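Local coordinates for protein putative cyclohexadienyl dehydrogenase and ADH prephenate dehydrogenase (Rhizobium meliloti, PDB 4WJI) that probably catalyses the NAD(P)-dependent oxidative decarboxylation of prephenate to 4-hydroxyphenylpyruvate in tyrosine biosynthesis, and binds NADP and tyrosine, at residues T6-G11 / D66-S71; P123-E128 / A137-G142; L190-A195 / T225-S230. All blocks are in the same frame, centred on the assembly; numbering follows the deposited sequence. Where two conformers were deposited one is given.

Interaction 1 (T6-G11 / D66-S71); sequences TIALIG and DLVVVS. With NAP (NADP nicotinamide-adenine-dinucleotide phosphate), chain B.
Strands 6-10 and 67-70 run parallel, in register from I7 with L67 to I10 with V70, their short axes 4.8 Å apart at an angle of 16°. Backbone hydrogen bonds zigzag between them: A8 N to L67 O, V69 N to A8 O, I10 N to V69 O and finally S71 N to I10 O, the straightest at 174°. CA-H...O contacts such as V68 CA to A8 O accompany this ladder. Its start is irregular, since T6 O takes both D66 N and L67 N. The carboxylate of D66 turns back with CG beside its own backbone N (chi1 -57°), which brings the anti lone pair of OD2 to T6 N at 2.9 Å; a water joins that oxygen to T6 OG1, while OD1 forms a salt bridge with K89. Such pairing of strands 6-10 and 67-70, at the crossover point of the parallel sheet, is the centre of a Rossmann fold, where the dinucleotide lies at the carboxyl ends. Here G11, which fits the first glycine of a Rossmann-type GxGxxG pattern, brings its CA to 3.4 Å from O3B of NADP. L9 and V69 lie side by side on the face packed by helix 14-26, L9 CD2 reaching V69 CB at 3.8 Å. On the other face I10 CD1, at the end of its branch, slants across to V68 CG1 at 3.6 Å, and V62 touches both residues.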
# COMPACT_ATOMS: atom_id res chain seq x y z
N THR A 6 -31.81 -18.74 13.75
CA THR A 6 -31.83 -18.46 12.33
C THR A 6 -31.13 -17.11 12.08
O THR A 6 -31.44 -16.10 12.74
CB THR A 6 -33.24 -18.29 11.85
OG1 THR A 6 -33.99 -19.49 12.15
CG2 THR A 6 -33.25 -18.07 10.34
N ILE A 7 -30.15 -17.13 11.18
CA ILE A 7 -29.44 -15.94 10.73
C ILE A 7 -29.74 -15.74 9.26
O ILE A 7 -29.51 -16.65 8.47
CB ILE A 7 -27.93 -16.03 10.95
CG1 ILE A 7 -27.60 -16.29 12.44
CG2 ILE A 7 -27.25 -14.76 10.43
CD1 ILE A 7 -26.14 -16.42 12.68
N ALA A 8 -30.27 -14.54 8.92
CA ALA A 8 -30.53 -14.18 7.53
C ALA A 8 -29.44 -13.22 7.06
O ALA A 8 -29.17 -12.19 7.71
CB ALA A 8 -31.86 -13.49 7.41
N LEU A 9 -28.80 -13.58 5.93
CA LEU A 9 -27.73 -12.77 5.35
C LEU A 9 -28.29 -12.12 4.13
O LEU A 9 -28.63 -12.80 3.16
CB LEU A 9 -26.55 -13.65 4.98
CG LEU A 9 -25.95 -14.41 6.17
CD1 LEU A 9 -24.81 -15.29 5.70
CD2 LEU A 9 -25.48 -13.46 7.29
N ILE A 10 -28.40 -10.78 4.18
CA ILE A 10 -28.89 -10.02 3.02
C ILE A 10 -27.68 -9.37 2.36
O ILE A 10 -27.07 -8.45 2.92
CB ILE A 10 -29.88 -8.92 3.42
CG1 ILE A 10 -31.07 -9.52 4.19
CG2 ILE A 10 -30.34 -8.16 2.16
CD1 ILE A 10 -32.10 -8.55 4.69
N GLY A 11 -27.29 -9.89 1.19
CA GLY A 11 -26.01 -9.55 0.61
C GLY A 11 -25.00 -10.66 0.92
O GLY A 11 -24.86 -11.08 2.07
N ASP A 66 -33.69 -14.49 13.75
CA ASP A 66 -33.25 -13.91 15.02
C ASP A 66 -32.21 -12.83 14.81
O ASP A 66 -32.18 -11.84 15.56
CB ASP A 66 -32.66 -15.01 15.92
CG ASP A 66 -33.65 -16.12 16.17
OD1 ASP A 66 -34.66 -15.89 16.91
OD2 ASP A 66 -33.49 -17.19 15.51
N LEU A 67 -31.34 -13.01 13.80
CA LEU A 67 -30.30 -12.03 13.44
C LEU A 67 -30.39 -11.84 11.91
O LEU A 67 -30.48 -12.82 11.16
CB LEU A 67 -28.91 -12.54 13.80
CG LEU A 67 -27.77 -11.60 13.41
CD1 LEU A 67 -27.85 -10.30 14.15
CD2 LEU A 67 -26.46 -12.32 13.68
N VAL A 68 -30.41 -10.57 11.48
CA VAL A 68 -30.41 -10.19 10.08
C VAL A 68 -29.18 -9.34 9.85
O VAL A 68 -29.00 -8.31 10.54
CB VAL A 68 -31.66 -9.37 9.73
CG1 VAL A 68 -31.64 -8.93 8.28
CG2 VAL A 68 -32.91 -10.18 10.03
N VAL A 69 -28.29 -9.80 8.96
CA VAL A 69 -27.05 -9.07 8.68
C VAL A 69 -27.15 -8.53 7.27
O VAL A 69 -27.23 -9.30 6.29
CB VAL A 69 -25.82 -10.02 8.77
CG1 VAL A 69 -24.52 -9.24 8.56
CG2 VAL A 69 -25.78 -10.75 10.07
N VAL A 70 -27.09 -7.20 7.16
CA VAL A 70 -27.18 -6.51 5.88
C VAL A 70 -25.75 -6.15 5.41
O VAL A 70 -25.07 -5.39 6.10
CB VAL A 70 -28.07 -5.26 5.99
CG1 VAL A 70 -28.14 -4.55 4.65
CG2 VAL A 70 -29.46 -5.64 6.48
N SER A 71 -25.34 -6.70 4.27
CA SER A 71 -23.97 -6.55 3.71
C SER A 71 -24.06 -6.15 2.24
O SER A 71 -23.70 -6.89 1.35
CB SER A 71 -23.12 -7.85 3.85
OG SER A 71 -23.14 -8.34 5.21
PA NAP B . -19.62 -7.03 -2.66
O1A NAP B . -18.67 -8.16 -2.55
O2A NAP B . -19.69 -6.19 -3.89
O5B NAP B . -21.09 -7.62 -2.41
C5B NAP B . -22.24 -6.80 -2.66
C4B NAP B . -23.53 -7.49 -2.24
O4B NAP B . -24.57 -6.51 -2.24
C3B NAP B . -23.99 -8.54 -3.24
O3B NAP B . -24.81 -9.51 -2.61
C2B NAP B . -24.87 -7.76 -4.18
O2B NAP B . -25.86 -8.56 -4.76
C1B NAP B . -25.54 -6.80 -3.23
N9A NAP B . -26.06 -5.53 -3.80
C8A NAP B . -25.42 -4.65 -4.56
N7A NAP B . -26.12 -3.59 -4.86
C5A NAP B . -27.33 -3.80 -4.26
C6A NAP B . -28.52 -3.05 -4.21
N6A NAP B . -28.62 -1.86 -4.84
N1A NAP B . -29.51 -3.54 -3.50
C2A NAP B . -29.38 -4.70 -2.88
N3A NAP B . -28.31 -5.48 -2.88
C4A NAP B . -27.30 -5.00 -3.59
O3 NAP B . -19.49 -6.05 -1.40
PN NAP B . -18.83 -6.21 0.05
O1N NAP B . -17.43 -5.94 -0.13
O2N NAP B . -19.27 -7.45 0.69
O5D NAP B . -19.44 -4.92 0.81
C5D NAP B . -20.69 -4.95 1.46
C4D NAP B . -20.70 -3.88 2.55
O4D NAP B . -19.60 -4.12 3.41
C3D NAP B . -20.52 -2.49 2.04
O3D NAP B . -21.37 -1.60 2.76
C2D NAP B . -19.07 -2.16 2.31
O2D NAP B . -18.91 -0.78 2.50
C1D NAP B . -18.87 -2.93 3.61
N1N NAP B . -17.50 -3.39 3.88
C2N NAP B . -16.70 -3.76 2.88
C3N NAP B . -15.41 -4.19 3.12
C7N NAP B . -14.44 -4.59 2.04
O7N NAP B . -13.27 -4.62 2.29
N7N NAP B . -14.93 -4.90 0.86
C4N NAP B . -14.99 -4.24 4.42
C5N NAP B . -15.85 -3.87 5.43
C6N NAP B . -17.11 -3.42 5.14
P2B NAP B . -25.78 -9.02 -6.30
O1X NAP B . -24.38 -9.49 -6.53
O2X NAP B . -26.80 -10.11 -6.39
O3X NAP B . -26.09 -7.83 -7.19
O HOH W 1 -35.45 -18.66 14.32
O HOH W 2 -24.95 -10.39 4.85

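Interaction 2 (P123-E128 / A137-G142); sequences PIAGTE and AGLFRG. With TYR (tyrosine), chain C; NAP (NADP nicotinamide-adenine-dinucleotide phosphate), chain B.
The ring of F140 meets P123 and A125 obliquely through its CD1-CE1 side, while one face has L139 CB 4.2 Å above its centre and W165 makes an edge-to-face pair with the ring. P123 lies alongside F140, pointing the same way, and its CB is 3.7 Å from F140 CE1. With chi1 at -49°, F140 CG sits beside its own backbone N, a turn that carries the ring to the proline. A125 CB fits between neighbours, 3.9 Å from F140 CD1 and 3.7 Å from L139 O. L139 extends its chain anti to the backbone nitrogen (chi1 176°) and lays CD1 against the backbone of G126, 3.9 Å from its N. F140 and L139 are the two central residues of a type I turn from G138 to R141, and so present adjacent side chains to one short run of loop. That run follows strand 117-123 and passes alongside both ligands: A125 O lies 3.2 Å from NADP C4N, the nicotinamide carbon at which hydride is transferred, and T127 O accepts a 3.0 Å hydrogen bond from N of the bound tyrosine. A side chain on G126 would run into the carboxamide oxygen O7N of NADP. No hydrogen bond joins the two segments, so they meet by van der Waals contact, mostly of apolar groups, while P123 O, A125 O and T127 O lie close to the ligands.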
# COMPACT_ATOMS: atom_id res chain seq x y z
N PRO A 123 -17.14 -4.30 10.44
CA PRO A 123 -15.90 -5.05 10.62
C PRO A 123 -14.74 -4.34 9.87
O PRO A 123 -14.84 -4.05 8.69
CB PRO A 123 -16.21 -6.43 10.01
CG PRO A 123 -17.22 -6.09 8.92
CD PRO A 123 -18.03 -4.96 9.47
N ILE A 124 -13.62 -4.15 10.59
CA ILE A 124 -12.45 -3.43 10.07
C ILE A 124 -11.54 -4.46 9.43
O ILE A 124 -10.47 -4.76 9.92
CB ILE A 124 -11.80 -2.58 11.15
CG1 ILE A 124 -12.83 -1.76 11.92
CG2 ILE A 124 -10.72 -1.72 10.55
CD1 ILE A 124 -13.70 -0.82 11.08
N ALA A 125 -12.01 -5.02 8.31
CA ALA A 125 -11.35 -6.18 7.71
C ALA A 125 -11.86 -6.29 6.28
O ALA A 125 -13.05 -6.18 6.03
CB ALA A 125 -11.73 -7.47 8.44
N GLY A 126 -10.98 -6.58 5.33
CA GLY A 126 -11.40 -6.83 3.96
C GLY A 126 -10.24 -7.05 3.03
O GLY A 126 -9.12 -7.15 3.45
N THR A 127 -10.57 -7.24 1.76
CA THR A 127 -9.59 -7.38 0.70
C THR A 127 -10.09 -6.48 -0.44
O THR A 127 -11.14 -5.83 -0.32
CB THR A 127 -9.46 -8.81 0.17
OG1 THR A 127 -10.61 -9.16 -0.62
CG2 THR A 127 -9.22 -9.84 1.28
N GLU A 128 -9.36 -6.44 -1.56
CA GLU A 128 -9.85 -5.68 -2.71
C GLU A 128 -10.81 -6.42 -3.63
O GLU A 128 -11.27 -5.86 -4.65
CB GLU A 128 -8.65 -5.20 -3.53
CG GLU A 128 -7.90 -6.28 -4.36
CD GLU A 128 -6.85 -7.10 -3.61
OE1 GLU A 128 -6.81 -7.14 -2.32
OE2 GLU A 128 -5.99 -7.69 -4.32
N ALA A 137 -13.26 -18.13 5.23
CA ALA A 137 -13.22 -18.24 6.67
C ALA A 137 -11.96 -17.63 7.23
O ALA A 137 -10.88 -17.81 6.73
CB ALA A 137 -13.34 -19.71 7.10
N GLY A 138 -12.12 -16.88 8.29
CA GLY A 138 -10.98 -16.33 9.01
C GLY A 138 -10.67 -14.88 8.67
O GLY A 138 -9.72 -14.35 9.20
N LEU A 139 -11.50 -14.23 7.84
CA LEU A 139 -11.24 -12.82 7.48
C LEU A 139 -11.20 -11.90 8.69
O LEU A 139 -10.48 -10.90 8.68
CB LEU A 139 -12.28 -12.34 6.47
CG LEU A 139 -12.23 -10.87 6.06
CD1 LEU A 139 -10.97 -10.50 5.33
CD2 LEU A 139 -13.43 -10.51 5.18
N PHE A 140 -12.00 -12.21 9.71
CA PHE A 140 -12.17 -11.32 10.85
C PHE A 140 -11.25 -11.62 12.01
O PHE A 140 -11.29 -10.92 13.01
CB PHE A 140 -13.64 -11.32 11.26
CG PHE A 140 -14.54 -11.10 10.09
CD1 PHE A 140 -14.62 -9.85 9.50
CD2 PHE A 140 -15.33 -12.11 9.59
CE1 PHE A 140 -15.45 -9.64 8.38
CE2 PHE A 140 -16.12 -11.92 8.48
CZ PHE A 140 -16.21 -10.69 7.90
N ARG A 141 -10.42 -12.67 11.90
CA ARG A 141 -9.57 -13.10 13.03
C ARG A 141 -8.51 -12.05 13.28
O ARG A 141 -7.77 -11.68 12.38
CB ARG A 141 -8.89 -14.42 12.67
CG ARG A 141 -9.82 -15.62 12.60
CD ARG A 141 -9.10 -16.96 12.31
N GLY A 142 -8.39 -11.60 14.52
CA GLY A 142 -7.42 -10.62 14.91
C GLY A 142 -7.68 -9.21 14.43
O GLY A 142 -6.77 -8.36 14.51
N TYR C . -10.80 -3.51 1.50
CA TYR C . -9.70 -2.90 2.29
C TYR C . -8.40 -3.59 1.95
O TYR C . -8.42 -4.47 1.10
CB TYR C . -9.99 -2.99 3.79
CG TYR C . -11.27 -2.32 4.25
CD1 TYR C . -11.95 -1.38 3.46
CD2 TYR C . -11.81 -2.64 5.47
CE1 TYR C . -13.12 -0.79 3.89
CE2 TYR C . -12.96 -2.04 5.94
CZ TYR C . -13.63 -1.14 5.16
OH TYR C . -14.81 -0.58 5.59
OXT TYR C . -7.37 -3.23 2.57
PA NAP B . -19.62 -7.03 -2.66
O1A NAP B . -18.67 -8.16 -2.55
O2A NAP B . -19.69 -6.19 -3.89
O5B NAP B . -21.09 -7.62 -2.41
C5B NAP B . -22.24 -6.80 -2.66
C4B NAP B . -23.53 -7.49 -2.24
O4B NAP B . -24.57 -6.51 -2.24
C3B NAP B . -23.99 -8.54 -3.24
O3B NAP B . -24.81 -9.51 -2.61
C2B NAP B . -24.87 -7.76 -4.18
O2B NAP B . -25.86 -8.56 -4.76
C1B NAP B . -25.54 -6.80 -3.23
N9A NAP B . -26.06 -5.53 -3.80
C8A NAP B . -25.42 -4.65 -4.56
N7A NAP B . -26.12 -3.59 -4.86
C5A NAP B . -27.33 -3.80 -4.26
C6A NAP B . -28.52 -3.05 -4.21
N6A NAP B . -28.62 -1.86 -4.84
N1A NAP B . -29.51 -3.54 -3.50
C2A NAP B . -29.38 -4.70 -2.88
N3A NAP B . -28.31 -5.48 -2.88
C4A NAP B . -27.30 -5.00 -3.59
O3 NAP B . -19.49 -6.05 -1.40
PN NAP B . -18.83 -6.21 0.05
O1N NAP B . -17.43 -5.94 -0.13
O2N NAP B . -19.27 -7.45 0.69
O5D NAP B . -19.44 -4.92 0.81
C5D NAP B . -20.69 -4.95 1.46
C4D NAP B . -20.70 -3.88 2.55
O4D NAP B . -19.60 -4.12 3.41
C3D NAP B . -20.52 -2.49 2.04
O3D NAP B . -21.37 -1.60 2.76
C2D NAP B . -19.07 -2.16 2.31
O2D NAP B . -18.91 -0.78 2.50
C1D NAP B . -18.87 -2.93 3.61
N1N NAP B . -17.50 -3.39 3.88
C2N NAP B . -16.70 -3.76 2.88
C3N NAP B . -15.41 -4.19 3.12
C7N NAP B . -14.44 -4.59 2.04
O7N NAP B . -13.27 -4.62 2.29
N7N NAP B . -14.93 -4.90 0.86
C4N NAP B . -14.99 -4.24 4.42
C5N NAP B . -15.85 -3.87 5.43
C6N NAP B . -17.11 -3.42 5.14
P2B NAP B . -25.78 -9.02 -6.30
O1X NAP B . -24.38 -9.49 -6.53
O2X NAP B . -26.80 -10.11 -6.39
O3X NAP B . -26.09 -7.83 -7.19

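Interaction 3 (L190-A195 / T225-S230); sequences LPHIIA and TRLAAS. With TYR (tyrosine), chain C.
H192 overlaps L227 at about a right angle: in one of the leucine's two conformers, L227 CG lies 4.3 Å above one face of the imidazole, offset toward the rim, and CD2 comes to 3.5 Å from H192 NE2. This is helix-to-helix packing in the all-helical dimerization domain, joining the long helix 177-203 to the end of helix 221-227 beside the tyrosine site. One turn on from H192, A195 sets its methyl CB 3.9 Å from L227 CB, and A228 CB rests over the A195 carbonyl. The imidazole is fixed from several sides, for ND1 is hydrogen-bonded to S188 O, W235 stacks on the ring, and NE2 shares a water at 2.9 Å that also contacts S230 OG and the tyrosine amino group. Replacing the imidazole by the methyl of an alanine is likely to leave the bridging water without one partner, S188 O without its donor and W235 without its stacking mate. R226 holds the adjoining carboxylate of the ligand, its chain bent at chi3 (69°), with NH1 to O and NH2 to OXT in two nearly straight bonds of 172° and 175°. The guanidinium thus meets the carboxylate in its own plane, and is also bound by E128 and by D223 of the second subunit. At the turn from L227 to S230, S230 OG donates to L227 O at 2.8 Å, from the same face of the carbonyl plane as S230 N.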
# COMPACT_ATOMS: atom_id res chain seq x y z
N LEU A 190 -10.03 8.38 3.18
CA LEU A 190 -8.98 9.19 2.56
C LEU A 190 -7.91 8.32 1.92
O LEU A 190 -7.55 8.55 0.75
CB LEU A 190 -8.40 10.22 3.54
CG LEU A 190 -7.35 11.17 2.93
CD1 LEU A 190 -8.00 12.05 1.88
CD2 LEU A 190 -6.67 12.03 3.97
N PRO A 191 -7.41 7.28 2.62
CA PRO A 191 -6.41 6.41 1.94
C PRO A 191 -6.91 5.87 0.60
O PRO A 191 -6.16 5.89 -0.40
CB PRO A 191 -6.18 5.29 2.98
CG PRO A 191 -6.33 6.01 4.29
CD PRO A 191 -7.46 7.01 4.06
N HIS A 192 -8.17 5.40 0.53
CA HIS A 192 -8.67 4.89 -0.76
C HIS A 192 -8.78 5.99 -1.83
O HIS A 192 -8.45 5.77 -2.98
CB HIS A 192 -10.00 4.13 -0.59
CG HIS A 192 -9.84 2.75 -0.02
ND1 HIS A 192 -9.61 2.50 1.32
CD2 HIS A 192 -9.90 1.54 -0.63
CE1 HIS A 192 -9.56 1.19 1.51
NE2 HIS A 192 -9.70 0.59 0.33
N ILE A 193 -9.33 7.15 -1.44
CA ILE A 193 -9.48 8.27 -2.36
C ILE A 193 -8.13 8.70 -2.96
O ILE A 193 -8.05 8.89 -4.17
CB ILE A 193 -10.15 9.45 -1.66
CG1 ILE A 193 -11.63 9.10 -1.42
CG2 ILE A 193 -9.99 10.76 -2.43
CD1 ILE A 193 -12.31 9.97 -0.36
N ILE A 194 -7.11 8.77 -2.10
CA ILE A 194 -5.79 9.15 -2.53
C ILE A 194 -5.18 8.09 -3.46
O ILE A 194 -4.52 8.44 -4.44
CB ILE A 194 -4.88 9.45 -1.30
CG1 ILE A 194 -5.39 10.66 -0.49
CG2 ILE A 194 -3.49 9.74 -1.70
CD1 ILE A 194 -5.62 11.93 -1.24
N ALA A 195 -5.41 6.80 -3.15
CA ALA A 195 -4.94 5.74 -4.04
C ALA A 195 -5.62 5.83 -5.42
O ALA A 195 -4.96 5.75 -6.44
CB ALA A 195 -5.20 4.38 -3.43
N THR A 225 -2.21 0.64 -6.30
CA THR A 225 -3.08 -0.03 -7.29
C THR A 225 -3.98 -1.09 -6.65
O THR A 225 -5.07 -1.34 -7.17
CB THR A 225 -2.30 -0.68 -8.48
OG1 THR A 225 -1.52 -1.81 -8.02
CG2 THR A 225 -1.45 0.36 -9.20
N ARG A 226 -3.53 -1.75 -5.58
CA ARG A 226 -4.35 -2.76 -4.91
C ARG A 226 -5.65 -2.09 -4.39
O ARG A 226 -6.76 -2.58 -4.63
CB ARG A 226 -3.61 -3.47 -3.79
CG ARG A 226 -4.40 -4.70 -3.30
CD ARG A 226 -3.75 -5.30 -2.06
NE ARG A 226 -3.87 -4.44 -0.89
CZ ARG A 226 -4.97 -4.30 -0.15
NH1 ARG A 226 -6.06 -5.02 -0.42
NH2 ARG A 226 -4.98 -3.41 0.84
N LEU A 227 -5.51 -0.99 -3.68
CA LEU A 227 -6.70 -0.31 -3.14
C LEU A 227 -7.58 0.18 -4.28
O LEU A 227 -8.82 0.11 -4.20
CB LEU A 227 -6.29 0.81 -2.20
CG LEU A 227 -5.56 0.31 -0.96
CD1 LEU A 227 -5.05 1.48 -0.15
CD2 LEU A 227 -6.47 -0.60 -0.13
N ALA A 228 -6.95 0.72 -5.31
CA ALA A 228 -7.70 1.28 -6.47
C ALA A 228 -8.29 0.22 -7.41
O ALA A 228 -8.82 0.54 -8.47
CB ALA A 228 -6.83 2.26 -7.24
N ALA A 229 -8.17 -1.04 -7.02
CA ALA A 229 -8.87 -2.14 -7.70
C ALA A 229 -10.16 -2.61 -7.03
O ALA A 229 -10.81 -3.57 -7.52
CB ALA A 229 -7.94 -3.32 -7.84
N SER A 230 -10.51 -1.94 -5.95
CA SER A 230 -11.68 -2.27 -5.17
C SER A 230 -12.97 -1.99 -5.98
O SER A 230 -12.93 -1.50 -7.11
CB SER A 230 -11.65 -1.47 -3.86
OG SER A 230 -10.51 -1.78 -3.08
N TYR C . -10.80 -3.51 1.50
CA TYR C . -9.70 -2.90 2.29
C TYR C . -8.40 -3.59 1.95
O TYR C . -8.42 -4.47 1.10
CB TYR C . -9.99 -2.99 3.79
CG TYR C . -11.27 -2.32 4.25
CD1 TYR C . -11.95 -1.38 3.46
CD2 TYR C . -11.81 -2.64 5.47
CE1 TYR C . -13.12 -0.79 3.89
CE2 TYR C . -12.96 -2.04 5.94
CZ TYR C . -13.63 -1.14 5.16
OH TYR C . -14.81 -0.58 5.59
OXT TYR C . -7.37 -3.23 2.57
O HOH W 3 -11.31 -1.63 -0.49

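Read from the N terminus, the three contacts come in series, none nested in or crossing another. Interaction 1 closes first, joining two neighbouring strands of the nucleotide-binding sheet across 54 intervening residues, half of them helical. Interaction 2 closes a tight loop of eight residues between strands 117-123 and 144-147, and shares NADP with interaction 1 although their nearest atoms stay about 7 Å apart. Interaction 3 bridges a largely helical excursion in the dimerization domain. It touches interaction 2 directly, through the salt bridge from E128 OE1 to R226 NH1 at 2.9 Å, and both border the bound tyrosine and the second subunit, thereby tying the two domains together around the ligand.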